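3-dehydroquinate dehydratase (Thermus thermophilus, PDB 2UYG) catalyses the reversible trans-dehydration of 3-dehydroquinate to 3-dehydroshikimate, the third step of the seven-step route to chorismate, probably by way of an enolate intermediate. Local coordinates at residues 31-36 against 129-134; 101-106 against 122-127. All blocks are in the same frame, centred on the assembly; numbering follows the deposited sequence.

Contact 1. Residues 31-36 against 129-134; sequences ALCEAW and LSYKLA
Leu-129, in the first turn of helix 129-140, sends CD2 to the indole of Trp-36 and stops 4.1 Å from its CZ2, the two side chains meeting at about a right angle. Ser-130, the next residue, faces the sheet, where its OG is hydrogen-bonded to the carbonyl oxygen of His-99. Tyr-131 starts out toward helix 26-39: its CB lies 3.6 Å from Cys-33 SG, and the sulfur also stands 4.8 Å from the centroid of the tyrosine ring, an oblique sulfur-aromatic contact. The ring then leads away from segment 31-36, packing against Ile-4 of strand 2-6, and its OH is hydrogen-bonded to Asn-73, a predicted substrate-binding residue.

Lys-132 makes the most intimate approach. Its CG sits over the indole, 3.3 Å from the centroid of the five-membered ring of Trp-36 and only 13° off the normal, a CH-pi contact. Bends at chi2, chi3 and chi4 bring the chain back along the pyrrole side, leaving NZ 3.8 Å from Trp-36 NE1. Against the opposite face, toward its rim, stands the carbonyl oxygen of Leu-32. With CG of Trp-36 anti to its own carbonyl carbon (chi1 -75°), the ring reaches across the gap between neighbouring helices on one face of the flavodoxin-like parallel sheet; the axes of segments 31-36 and 129-134 approach to 9.9 Å at an angle of 26°. Cutting Trp-36 back to an alanine is likely to open a gap between the helices and leave the methylenes of Lys-132 without the ring they lie on. The contact is thus apolar and dispersive even where a lysine takes part: its aliphatic chain does the packing, while its ammonium group has a long, weak ion pair with Glu-140 of the second subunit.

Contact 2. Residues 101-106 against 122-127; sequences TNLHAR and IVSGFG
Asn-102 and Ser-124 each bring a CB up to the main chain of the facing segment. Asn-102 CB comes to 4.1 Å from Gly-125 CA, and Ser-124 points its CB at the loop, meeting the carbonyl oxygen of Thr-101 at 3.5 Å. That oxygen also lies near Gly-125 N, but at an angle too poor for a hydrogen bond. CG of Leu-103 comes to 4.5 Å from Ser-124 OG. The two main chains lie close together, with the CA atoms of Asn-102 and Gly-125 3.9 Å apart and Asn-102 N 3.5 Å from Gly-125 CA. Gly-125, with a positive phi, has no CB to collide with Asn-102 CB or with the preceding carbonyl oxygen.

Strand 121-124 is the outermost within this chain of the five parallel strands of this flavodoxin-like α/β fold, and the residues after strand 95-99 loop past its C-terminal end, where active sites of such folds gather. Thr-101 is a predicted substrate-binding residue, and Ser-124 packs beside His-99, the predicted proton donor.

The CB of Thr-101 points away from segment 122-127, and its side chain packs against Tyr-21, the predicted proton acceptor. Its OG1 accepts from Arg-106 NH2 at 2.7 Å, the oxygen lying 17° out of the guanidinium plane, while NH1 of the same arginine bonds to the hydroxyl of Tyr-21. Asn-102 turns its amide back on its own loop: with CG anti to the backbone N (chi1 -179°), OD1 takes His-104 N at 3.0 Å in an Asx turn, the donor standing 40° above the carbonyl plane. The amide's ND2 instead crosses the subunit interface, donating to the carbonyl oxygen of Ala-116 of the second subunit.

Both contacts involve the C-terminal part of the chain, strand 121-124 and the helix 129-140 that follows it. Contact 1 joins two helices covering one face of the sheet and is partly buried; contact 2, buried more fully, lies where the strand outermost within this chain ends beside the loop that holds a predicted substrate-binding residue. Side chains carry the first, through rings, methylenes and a sulfur, whereas the second rests chiefly on close backbone approach, with its polar bonds made inside the 101-106 loop or to other parts of the protein. They meet where Ser-130 packs on Val-123 and Leu-133 on Phe-126, and each borders the second subunit, to which strand 121-124 adds an antiparallel pairing.

Contact 1. Residues 31-36 against 129-134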
ATOM      1  N   ALA A  31      -7.163 -22.621  37.420  1.00 32.48           N
ATOM      2  CA  ALA A  31      -7.115 -22.775  38.860  1.00 32.84           C
ATOM      3  C   ALA A  31      -6.641 -21.447  39.425  1.00 32.54           C
ATOM      4  O   ALA A  31      -7.219 -20.963  40.357  1.00 34.50           O
ATOM      5  CB  ALA A  31      -6.203 -23.967  39.288  1.00 31.94           C
ATOM      6  N   LEU A  32      -5.647 -20.835  38.773  1.00 32.97           N
ATOM      7  CA  LEU A  32      -5.182 -19.501  39.105  1.00 33.38           C
ATOM      8  C   LEU A  32      -6.307 -18.454  39.012  1.00 33.33           C
ATOM      9  O   LEU A  32      -6.504 -17.655  39.911  1.00 32.18           O
ATOM     10  CB  LEU A  32      -4.088 -19.127  38.152  1.00 33.90           C
ATOM     11  CG  LEU A  32      -2.608 -19.188  38.511  1.00 37.01           C
ATOM     12  CD1 LEU A  32      -2.299 -19.838  39.815  1.00 37.90           C
ATOM     13  CD2 LEU A  32      -1.829 -19.744  37.335  1.00 36.54           C
ATOM     14  N   CYS A  33      -7.034 -18.477  37.904  1.00 33.10           N
ATOM     15  CA  CYS A  33      -8.109 -17.557  37.750  1.00 34.33           C
ATOM     16  C   CYS A  33      -9.185 -17.756  38.843  1.00 34.88           C
ATOM     17  O   CYS A  33      -9.690 -16.771  39.349  1.00 36.14           O
ATOM     18  CB  CYS A  33      -8.718 -17.657  36.345  1.00 33.96           C
ATOM     19  SG  CYS A  33      -7.716 -17.127  34.915  1.00 33.81           S
ATOM     20  N   GLU A  34      -9.561 -18.993  39.181  1.00 36.86           N
ATOM     21  CA  GLU A  34     -10.486 -19.279  40.311  1.00 37.89           C
ATOM     22  C   GLU A  34      -9.968 -18.661  41.622  1.00 37.88           C
ATOM     23  O   GLU A  34     -10.726 -18.048  42.356  1.00 38.11           O
ATOM     24  CB  GLU A  34     -10.724 -20.809  40.512  1.00 40.00           C
ATOM     25  CG  GLU A  34     -10.461 -21.390  41.955  1.00 44.95           C
ATOM     26  CD  GLU A  34      -9.401 -22.535  42.059  1.00 49.23           C
ATOM     27  OE1 GLU A  34      -9.765 -23.747  41.831  1.00 50.94           O
ATOM     28  OE2 GLU A  34      -8.211 -22.263  42.411  1.00 48.73           O
ATOM     29  N   ALA A  35      -8.686 -18.822  41.919  1.00 37.34           N
ATOM     30  CA  ALA A  35      -8.184 -18.373  43.196  1.00 37.53           C
ATOM     31  C   ALA A  35      -8.120 -16.832  43.190  1.00 37.88           C
ATOM     32  O   ALA A  35      -8.432 -16.168  44.192  1.00 39.29           O
ATOM     33  CB  ALA A  35      -6.789 -19.026  43.486  1.00 37.04           C
ATOM     34  N   TRP A  36      -7.786 -16.231  42.049  1.00 37.19           N
ATOM     35  CA  TRP A  36      -7.733 -14.773  41.971  1.00 36.27           C
ATOM     36  C   TRP A  36      -9.109 -14.162  42.115  1.00 37.02           C
ATOM     37  O   TRP A  36      -9.322 -13.124  42.780  1.00 35.42           O
ATOM     38  CB  TRP A  36      -7.123 -14.330  40.640  1.00 36.83           C
ATOM     39  CG  TRP A  36      -5.650 -14.510  40.564  1.00 37.89           C
ATOM     40  CD1 TRP A  36      -4.745 -14.355  41.595  1.00 37.52           C
ATOM     41  CD2 TRP A  36      -4.884 -14.918  39.425  1.00 38.55           C
ATOM     42  NE1 TRP A  36      -3.476 -14.642  41.153  1.00 37.25           N
ATOM     43  CE2 TRP A  36      -3.515 -14.988  39.836  1.00 36.10           C
ATOM     44  CE3 TRP A  36      -5.196 -15.189  38.075  1.00 41.45           C
ATOM     45  CZ2 TRP A  36      -2.468 -15.333  38.963  1.00 35.21           C
ATOM     46  CZ3 TRP A  36      -4.144 -15.552  37.201  1.00 40.03           C
ATOM     47  CH2 TRP A  36      -2.804 -15.643  37.667  1.00 35.80           C
ATOM     48  N   LEU A 129      -0.724 -13.652  34.395  1.00 27.13           N
ATOM     49  CA  LEU A 129      -1.076 -12.414  35.059  1.00 26.35           C
ATOM     50  C   LEU A 129      -1.881 -11.451  34.201  1.00 24.95           C
ATOM     51  O   LEU A 129      -2.452 -10.544  34.748  1.00 25.28           O
ATOM     52  CB  LEU A 129       0.236 -11.750  35.543  1.00 26.10           C
ATOM     53  CG  LEU A 129       0.860 -12.527  36.698  1.00 29.33           C
ATOM     54  CD1 LEU A 129       2.268 -12.060  36.882  1.00 30.86           C
ATOM     55  CD2 LEU A 129       0.070 -12.325  38.001  1.00 31.80           C
ATOM     56  N   SER A 130      -1.924 -11.567  32.870  1.00 24.60           N
ATOM     57  CA  SER A 130      -2.868 -10.718  32.092  1.00 25.72           C
ATOM     58  C   SER A 130      -4.307 -11.013  32.530  1.00 26.01           C
ATOM     59  O   SER A 130      -5.173 -10.114  32.456  1.00 25.86           O
ATOM     60  CB  SER A 130      -2.835 -10.975  30.547  1.00 24.97           C
ATOM     61  OG  SER A 130      -1.574 -10.831  30.005  1.00 22.60           O
ATOM     62  N   TYR A 131      -4.573 -12.290  32.878  1.00 26.27           N
ATOM     63  CA  TYR A 131      -5.917 -12.690  33.376  1.00 26.47           C
ATOM     64  C   TYR A 131      -6.188 -12.087  34.711  1.00 26.47           C
ATOM     65  O   TYR A 131      -7.272 -11.482  34.985  1.00 27.61           O
ATOM     66  CB  TYR A 131      -6.125 -14.238  33.400  1.00 24.78           C
ATOM     67  CG  TYR A 131      -6.154 -14.842  32.033  1.00 24.33           C
ATOM     68  CD1 TYR A 131      -4.952 -14.993  31.264  1.00 23.51           C
ATOM     69  CD2 TYR A 131      -7.356 -15.342  31.475  1.00 25.03           C
ATOM     70  CE1 TYR A 131      -4.971 -15.586  29.933  1.00 18.26           C
ATOM     71  CE2 TYR A 131      -7.358 -15.963  30.205  1.00 21.48           C
ATOM     72  CZ  TYR A 131      -6.169 -16.059  29.443  1.00 21.54           C
ATOM     73  OH  TYR A 131      -6.231 -16.666  28.233  1.00 22.25           O
ATOM     74  N   LYS A 132      -5.179 -12.164  35.545  1.00 28.04           N
ATOM     75  CA  LYS A 132      -5.243 -11.483  36.882  1.00 28.40           C
ATOM     76  C   LYS A 132      -5.647 -10.073  36.810  1.00 26.94           C
ATOM     77  O   LYS A 132      -6.585  -9.602  37.532  1.00 26.53           O
ATOM     78  CB  LYS A 132      -3.876 -11.499  37.567  1.00 29.24           C
ATOM     79  CG  LYS A 132      -3.949 -11.821  39.016  1.00 32.54           C
ATOM     80  CD  LYS A 132      -3.729 -10.737  39.991  1.00 37.27           C
ATOM     81  CE  LYS A 132      -2.587 -11.087  40.899  1.00 38.24           C
ATOM     82  NZ  LYS A 132      -2.999 -10.982  42.248  1.00 36.79           N
ATOM     83  N   LEU A 133      -4.886  -9.339  36.003  1.00 25.65           N
ATOM     84  CA  LEU A 133      -5.156  -7.927  35.923  1.00 24.96           C
ATOM     85  C   LEU A 133      -6.565  -7.601  35.398  1.00 24.13           C
ATOM     86  O   LEU A 133      -7.201  -6.573  35.846  1.00 21.21           O
ATOM     87  CB  LEU A 133      -4.140  -7.164  35.050  1.00 25.50           C
ATOM     88  CG  LEU A 133      -2.613  -7.274  35.103  1.00 28.52           C
ATOM     89  CD1 LEU A 133      -1.919  -6.103  34.380  1.00 27.48           C
ATOM     90  CD2 LEU A 133      -1.949  -7.619  36.361  1.00 27.10           C
ATOM     91  N   ALA A 134      -7.052  -8.441  34.453  1.00 22.76           N
ATOM     92  CA  ALA A 134      -8.443  -8.259  33.973  1.00 24.14           C
ATOM     93  C   ALA A 134      -9.426  -8.402  35.144  1.00 23.75           C
ATOM     94  O   ALA A 134     -10.383  -7.686  35.224  1.00 23.77           O
ATOM     95  CB  ALA A 134      -8.802  -9.278  32.877  1.00 23.62           C
TER

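Contact 2. Residues 101-106 against 122-127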
ATOM      1  N   THR A 101       0.910 -13.172  25.698  1.00 25.61           N
ATOM      2  CA  THR A 101       2.116 -12.645  25.085  1.00 26.96           C
ATOM      3  C   THR A 101       1.869 -11.272  24.610  1.00 27.74           C
ATOM      4  O   THR A 101       0.731 -10.843  24.484  1.00 28.31           O
ATOM      5  CB  THR A 101       2.581 -13.458  23.806  1.00 28.40           C
ATOM      6  OG1 THR A 101       1.569 -13.446  22.775  1.00 30.58           O
ATOM      7  CG2 THR A 101       2.847 -14.883  24.113  1.00 26.25           C
ATOM      8  N   ASN A 102       2.966 -10.579  24.324  1.00 29.34           N
ATOM      9  CA  ASN A 102       2.935  -9.219  23.841  1.00 29.88           C
ATOM     10  C   ASN A 102       2.802  -9.305  22.333  1.00 30.97           C
ATOM     11  O   ASN A 102       3.781  -9.660  21.621  1.00 29.95           O
ATOM     12  CB  ASN A 102       4.249  -8.500  24.187  1.00 30.12           C
ATOM     13  CG  ASN A 102       4.253  -7.044  23.728  1.00 30.88           C
ATOM     14  OD1 ASN A 102       3.427  -6.632  22.901  1.00 28.22           O
ATOM     15  ND2 ASN A 102       5.165  -6.263  24.271  1.00 33.11           N
ATOM     16  N   LEU A 103       1.620  -8.968  21.848  1.00 32.67           N
ATOM     17  CA  LEU A 103       1.294  -9.065  20.425  1.00 35.24           C
ATOM     18  C   LEU A 103       2.210  -8.232  19.486  1.00 36.19           C
ATOM     19  O   LEU A 103       2.314  -8.526  18.297  1.00 38.39           O
ATOM     20  CB  LEU A 103      -0.129  -8.623  20.222  1.00 36.35           C
ATOM     21  CG  LEU A 103      -1.113  -9.569  20.957  1.00 38.25           C
ATOM     22  CD1 LEU A 103      -2.502  -9.166  20.565  1.00 39.38           C
ATOM     23  CD2 LEU A 103      -0.804 -11.054  20.727  1.00 39.50           C
ATOM     24  N   HIS A 104       2.878  -7.250  20.045  1.00 34.69           N
ATOM     25  CA  HIS A 104       3.644  -6.292  19.298  1.00 34.79           C
ATOM     26  C   HIS A 104       5.089  -6.637  19.146  1.00 32.78           C
ATOM     27  O   HIS A 104       5.786  -5.900  18.539  1.00 33.61           O
ATOM     28  CB  HIS A 104       3.489  -4.914  19.952  1.00 34.11           C
ATOM     29  CG  HIS A 104       2.083  -4.502  20.010  1.00 37.53           C
ATOM     30  ND1 HIS A 104       1.379  -4.429  21.194  1.00 44.20           N
ATOM     31  CD2 HIS A 104       1.203  -4.232  19.026  1.00 41.13           C
ATOM     32  CE1 HIS A 104       0.141  -4.052  20.942  1.00 46.36           C
ATOM     33  NE2 HIS A 104      -0.007  -3.980  19.627  1.00 47.83           N
ATOM     34  N   ALA A 105       5.524  -7.753  19.678  1.00 33.48           N
ATOM     35  CA  ALA A 105       6.901  -8.222  19.634  1.00 34.05           C
ATOM     36  C   ALA A 105       6.995  -9.579  18.953  1.00 34.32           C
ATOM     37  O   ALA A 105       7.931 -10.324  19.217  1.00 34.16           O
ATOM     38  CB  ALA A 105       7.458  -8.345  21.081  1.00 35.10           C
ATOM     39  N   ARG A 106       6.003  -9.927  18.130  1.00 34.88           N
ATOM     40  CA  ARG A 106       6.039 -11.154  17.338  1.00 35.28           C
ATOM     41  C   ARG A 106       5.762 -10.835  15.855  1.00 35.15           C
ATOM     42  O   ARG A 106       6.090  -9.752  15.432  1.00 36.72           O
ATOM     43  CB  ARG A 106       5.013 -12.100  17.916  1.00 36.28           C
ATOM     44  CG  ARG A 106       5.035 -12.231  19.457  1.00 35.97           C
ATOM     45  CD  ARG A 106       3.957 -13.042  20.014  1.00 31.58           C
ATOM     46  NE  ARG A 106       3.933 -14.403  19.454  1.00 33.24           N
ATOM     47  CZ  ARG A 106       3.002 -15.307  19.781  1.00 31.99           C
ATOM     48  NH1 ARG A 106       3.014 -16.510  19.269  1.00 27.54           N
ATOM     49  NH2 ARG A 106       2.053 -15.003  20.672  1.00 34.12           N
ATOM     50  N   ILE A 122      -7.730  -3.744  26.879  1.00 23.60           N
ATOM     51  CA  ILE A 122      -6.840  -4.793  26.482  1.00 23.87           C
ATOM     52  C   ILE A 122      -5.656  -4.912  27.379  1.00 23.36           C
ATOM     53  O   ILE A 122      -5.059  -3.913  27.805  1.00 22.75           O
ATOM     54  CB  ILE A 122      -6.479  -4.688  24.920  1.00 24.88           C
ATOM     55  CG1 ILE A 122      -5.449  -5.736  24.484  1.00 27.18           C
ATOM     56  CG2 ILE A 122      -6.106  -3.327  24.517  1.00 29.91           C
ATOM     57  CD1 ILE A 122      -5.540  -6.022  22.968  1.00 32.21           C
ATOM     58  N   VAL A 123      -5.338  -6.156  27.745  1.00 22.20           N
ATOM     59  CA  VAL A 123      -4.173  -6.398  28.502  1.00 22.68           C
ATOM     60  C   VAL A 123      -3.334  -7.467  27.926  1.00 23.67           C
ATOM     61  O   VAL A 123      -3.749  -8.612  27.724  1.00 24.83           O
ATOM     62  CB  VAL A 123      -4.345  -6.448  30.106  1.00 23.69           C
ATOM     63  CG1 VAL A 123      -5.688  -6.258  30.595  1.00 22.07           C
ATOM     64  CG2 VAL A 123      -3.587  -7.498  30.711  1.00 26.43           C
ATOM     65  N   SER A 124      -2.110  -7.125  27.603  1.00 24.30           N
ATOM     66  CA  SER A 124      -1.266  -8.224  27.135  1.00 26.92           C
ATOM     67  C   SER A 124       0.247  -8.206  27.296  1.00 25.62           C
ATOM     68  O   SER A 124       0.852  -7.177  27.335  1.00 24.04           O
ATOM     69  CB  SER A 124      -1.621  -8.470  25.675  1.00 29.62           C
ATOM     70  OG  SER A 124      -1.129  -7.447  24.895  1.00 32.08           O
ATOM     71  N   GLY A 125       0.820  -9.415  27.436  1.00 26.60           N
ATOM     72  CA  GLY A 125       2.255  -9.617  27.620  1.00 25.61           C
ATOM     73  C   GLY A 125       2.666 -10.140  28.985  1.00 25.93           C
ATOM     74  O   GLY A 125       3.798 -10.409  29.210  1.00 24.91           O
ATOM     75  N   PHE A 126       1.734 -10.219  29.919  1.00 26.80           N
ATOM     76  CA  PHE A 126       2.030 -10.542  31.290  1.00 25.73           C
ATOM     77  C   PHE A 126       1.894 -12.004  31.580  1.00 26.96           C
ATOM     78  O   PHE A 126       1.807 -12.373  32.719  1.00 28.37           O
ATOM     79  CB  PHE A 126       1.118  -9.685  32.223  1.00 24.20           C
ATOM     80  CG  PHE A 126       1.130  -8.261  31.867  1.00 22.12           C
ATOM     81  CD1 PHE A 126       0.090  -7.688  31.218  1.00 22.42           C
ATOM     82  CD2 PHE A 126       2.235  -7.514  32.088  1.00 20.10           C
ATOM     83  CE1 PHE A 126       0.131  -6.372  30.797  1.00 20.53           C
ATOM     84  CE2 PHE A 126       2.296  -6.242  31.721  1.00 23.95           C
ATOM     85  CZ  PHE A 126       1.241  -5.640  31.010  1.00 23.73           C
ATOM     86  N   GLY A 127       1.835 -12.881  30.594  1.00 28.52           N
ATOM     87  CA  GLY A 127       1.501 -14.290  30.877  1.00 26.72           C
ATOM     88  C   GLY A 127       0.186 -14.491  31.631  1.00 27.24           C
ATOM     89  O   GLY A 127      -0.806 -13.806  31.428  1.00 25.81           O
TER